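Local coordinates for DUF3298 domain-containing protein (Pseudomonas aeruginosa, PDB 4E72) that is of unknown function but belongs to the DUF3298 family and probably is exported as a lipoprotein, at residues 29-33 against 72-76. Sequence-based numbering, arbitrary orientation.
Sequences PLVNI and ERQFL
V31 projects from its strand into the groove between E72, F75 and L76, the middle of a helix-on-sheet packing in which helix 68-78 lies over one face of a mixed sheet. The segment axes come within 8.6 Å and run nearly antiparallel, at 158°, so the helix follows the strand backwards: P29 sits by L76, and V31 by E72. The two methyls of V31 divide the work. CG2, turned anti to the carbonyl carbon, lies 3.4 Å from CD2 of F75, meeting the ring obliquely, and 3.8 Å from CD2 of L76. CG1, anti to the backbone N (chi1 177°), goes instead to E72, where it touches both CB and the carboxylate oxygen OE2. Beyond CB the ring of F75 passes CG2 of V31 and brings its CE2 near the carbonyl oxygen of L30, again obliquely. L76 reaches across with one branch: CD2 is 3.7 Å from the O of P29, a van der Waals contact that complements its packing on V31. At the other end CD1 of I33 rests 4.1 Å from CB of E72, continuing the apolar row that V31 and I33, two residues apart on the strand, present to the helix. No direct hydrogen bond joins the segments, which leaves side-chain packing and solvent to connect them. The extended E72 chain runs past the CG1 side of V31 and sets its carboxylate beside the strand, where H18 of neighbouring strand 12-19 hydrogen-bonds OE2 through ND1. V31 itself pairs with H18 through backbone hydrogen bonding, so residue 18 is linked to both elements. The same OE2 meets a water at 2.6 Å, and that water also lies 2.8 Å from the carbonyl O of V31.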
loop_
_atom_site.group_PDB
_atom_site.type_symbol
_atom_site.label_atom_id
_atom_site.label_comp_id
_atom_site.label_asym_id
_atom_site.label_seq_id
_atom_site.Cartn_x
_atom_site.Cartn_y
_atom_site.Cartn_z
ATOM N N PRO A 29 -5.884 -10.512 23.242
ATOM C CA PRO A 29 -5.971 -9.602 22.069
ATOM C C PRO A 29 -4.903 -8.509 22.103
ATOM O O PRO A 29 -4.571 -7.986 23.172
ATOM C CB PRO A 29 -7.380 -9.028 22.189
ATOM C CG PRO A 29 -8.146 -10.107 22.909
ATOM C CD PRO A 29 -7.184 -10.575 23.950
ATOM N N LEU A 30 -4.345 -8.211 20.925
ATOM C CA LEU A 30 -3.185 -7.350 20.670
ATOM C C LEU A 30 -3.402 -6.391 19.503
ATOM O O LEU A 30 -3.901 -6.797 18.455
ATOM C CB LEU A 30 -2.022 -8.333 20.318
ATOM C CG LEU A 30 -0.616 -7.835 19.968
ATOM C CD1 LEU A 30 0.420 -8.870 20.410
ATOM C CD2 LEU A 30 -0.452 -7.650 18.449
ATOM N N VAL A 31 -2.964 -5.136 19.671
ATOM C CA VAL A 31 -2.972 -4.094 18.637
ATOM C C VAL A 31 -1.549 -3.577 18.469
ATOM O O VAL A 31 -0.947 -3.079 19.426
ATOM C CB VAL A 31 -3.972 -2.921 18.851
ATOM C CG1 VAL A 31 -3.826 -1.882 17.736
ATOM C CG2 VAL A 31 -5.403 -3.434 18.895
ATOM N N ASN A 32 -1.021 -3.694 17.251
ATOM C CA ASN A 32 0.332 -3.250 16.950
ATOM C C ASN A 32 0.281 -2.164 15.863
ATOM O O ASN A 32 -0.117 -2.444 14.738
ATOM C CB ASN A 32 1.209 -4.463 16.554
ATOM C CG ASN A 32 2.661 -4.134 16.293
ATOM O OD1 ASN A 32 3.005 -3.218 15.531
ATOM N ND2 ASN A 32 3.542 -4.920 16.881
ATOM N N ILE A 33 0.635 -0.917 16.228
ATOM C CA ILE A 33 0.599 0.249 15.328
ATOM C C ILE A 33 1.998 0.856 15.197
ATOM O O ILE A 33 2.587 1.269 16.197
ATOM C CB ILE A 33 -0.444 1.318 15.798
ATOM C CG1 ILE A 33 -1.890 0.763 15.708
ATOM C CG2 ILE A 33 -0.312 2.650 14.987
ATOM C CD1 ILE A 33 -2.879 1.493 16.556
ATOM N N GLU A 72 -7.647 1.539 18.325
ATOM C CA GLU A 72 -6.948 0.620 19.232
ATOM C C GLU A 72 -7.826 0.308 20.458
ATOM O O GLU A 72 -8.040 -0.858 20.766
ATOM C CB GLU A 72 -5.582 1.220 19.627
ATOM C CG GLU A 72 -5.031 0.738 20.961
ATOM C CD GLU A 72 -3.612 1.195 21.178
ATOM O OE1 GLU A 72 -3.419 2.331 21.667
ATOM O OE2 GLU A 72 -2.688 0.437 20.809
ATOM N N ARG A 73 -8.400 1.353 21.084
ATOM C CA ARG A 73 -9.324 1.272 22.218
ATOM C C ARG A 73 -10.567 0.439 21.834
ATOM O O ARG A 73 -10.931 -0.483 22.574
ATOM C CB ARG A 73 -9.706 2.695 22.671
ATOM C CG ARG A 73 -10.847 2.827 23.674
ATOM C CD ARG A 73 -10.892 4.235 24.271
ATOM N NE ARG A 73 -11.169 5.295 23.287
ATOM C CZ ARG A 73 -10.307 6.246 22.918
ATOM N NH1 ARG A 73 -9.076 6.273 23.424
ATOM N NH2 ARG A 73 -10.666 7.175 22.043
ATOM N N GLN A 74 -11.210 0.760 20.686
ATOM C CA GLN A 74 -12.383 0.017 20.233
ATOM C C GLN A 74 -12.058 -1.482 19.950
ATOM O O GLN A 74 -12.782 -2.350 20.428
ATOM C CB GLN A 74 -13.006 0.671 19.001
ATOM C CG GLN A 74 -14.351 0.031 18.616
ATOM C CD GLN A 74 -14.927 0.541 17.321
ATOM O OE1 GLN A 74 -14.531 1.581 16.790
ATOM N NE2 GLN A 74 -15.891 -0.183 16.794
ATOM N N PHE A 75 -10.962 -1.783 19.225
ATOM C CA PHE A 75 -10.590 -3.178 18.909
ATOM C C PHE A 75 -10.352 -3.988 20.177
ATOM O O PHE A 75 -10.877 -5.090 20.287
ATOM C CB PHE A 75 -9.340 -3.244 17.986
ATOM C CG PHE A 75 -8.976 -4.655 17.580
ATOM C CD1 PHE A 75 -9.521 -5.229 16.440
ATOM C CD2 PHE A 75 -8.108 -5.422 18.355
ATOM C CE1 PHE A 75 -9.196 -6.550 16.077
ATOM C CE2 PHE A 75 -7.784 -6.739 17.991
ATOM C CZ PHE A 75 -8.322 -7.287 16.847
ATOM N N LEU A 76 -9.573 -3.445 21.133
ATOM C CA LEU A 76 -9.271 -4.120 22.398
ATOM C C LEU A 76 -10.525 -4.316 23.257
ATOM O O LEU A 76 -10.615 -5.307 23.984
ATOM C CB LEU A 76 -8.199 -3.339 23.200
ATOM C CG LEU A 76 -6.752 -3.301 22.615
ATOM C CD1 LEU A 76 -5.836 -2.480 23.493
ATOM C CD2 LEU A 76 -6.156 -4.713 22.426
HETATM O O HOH W 1 -0.642 -0.341 19.449
#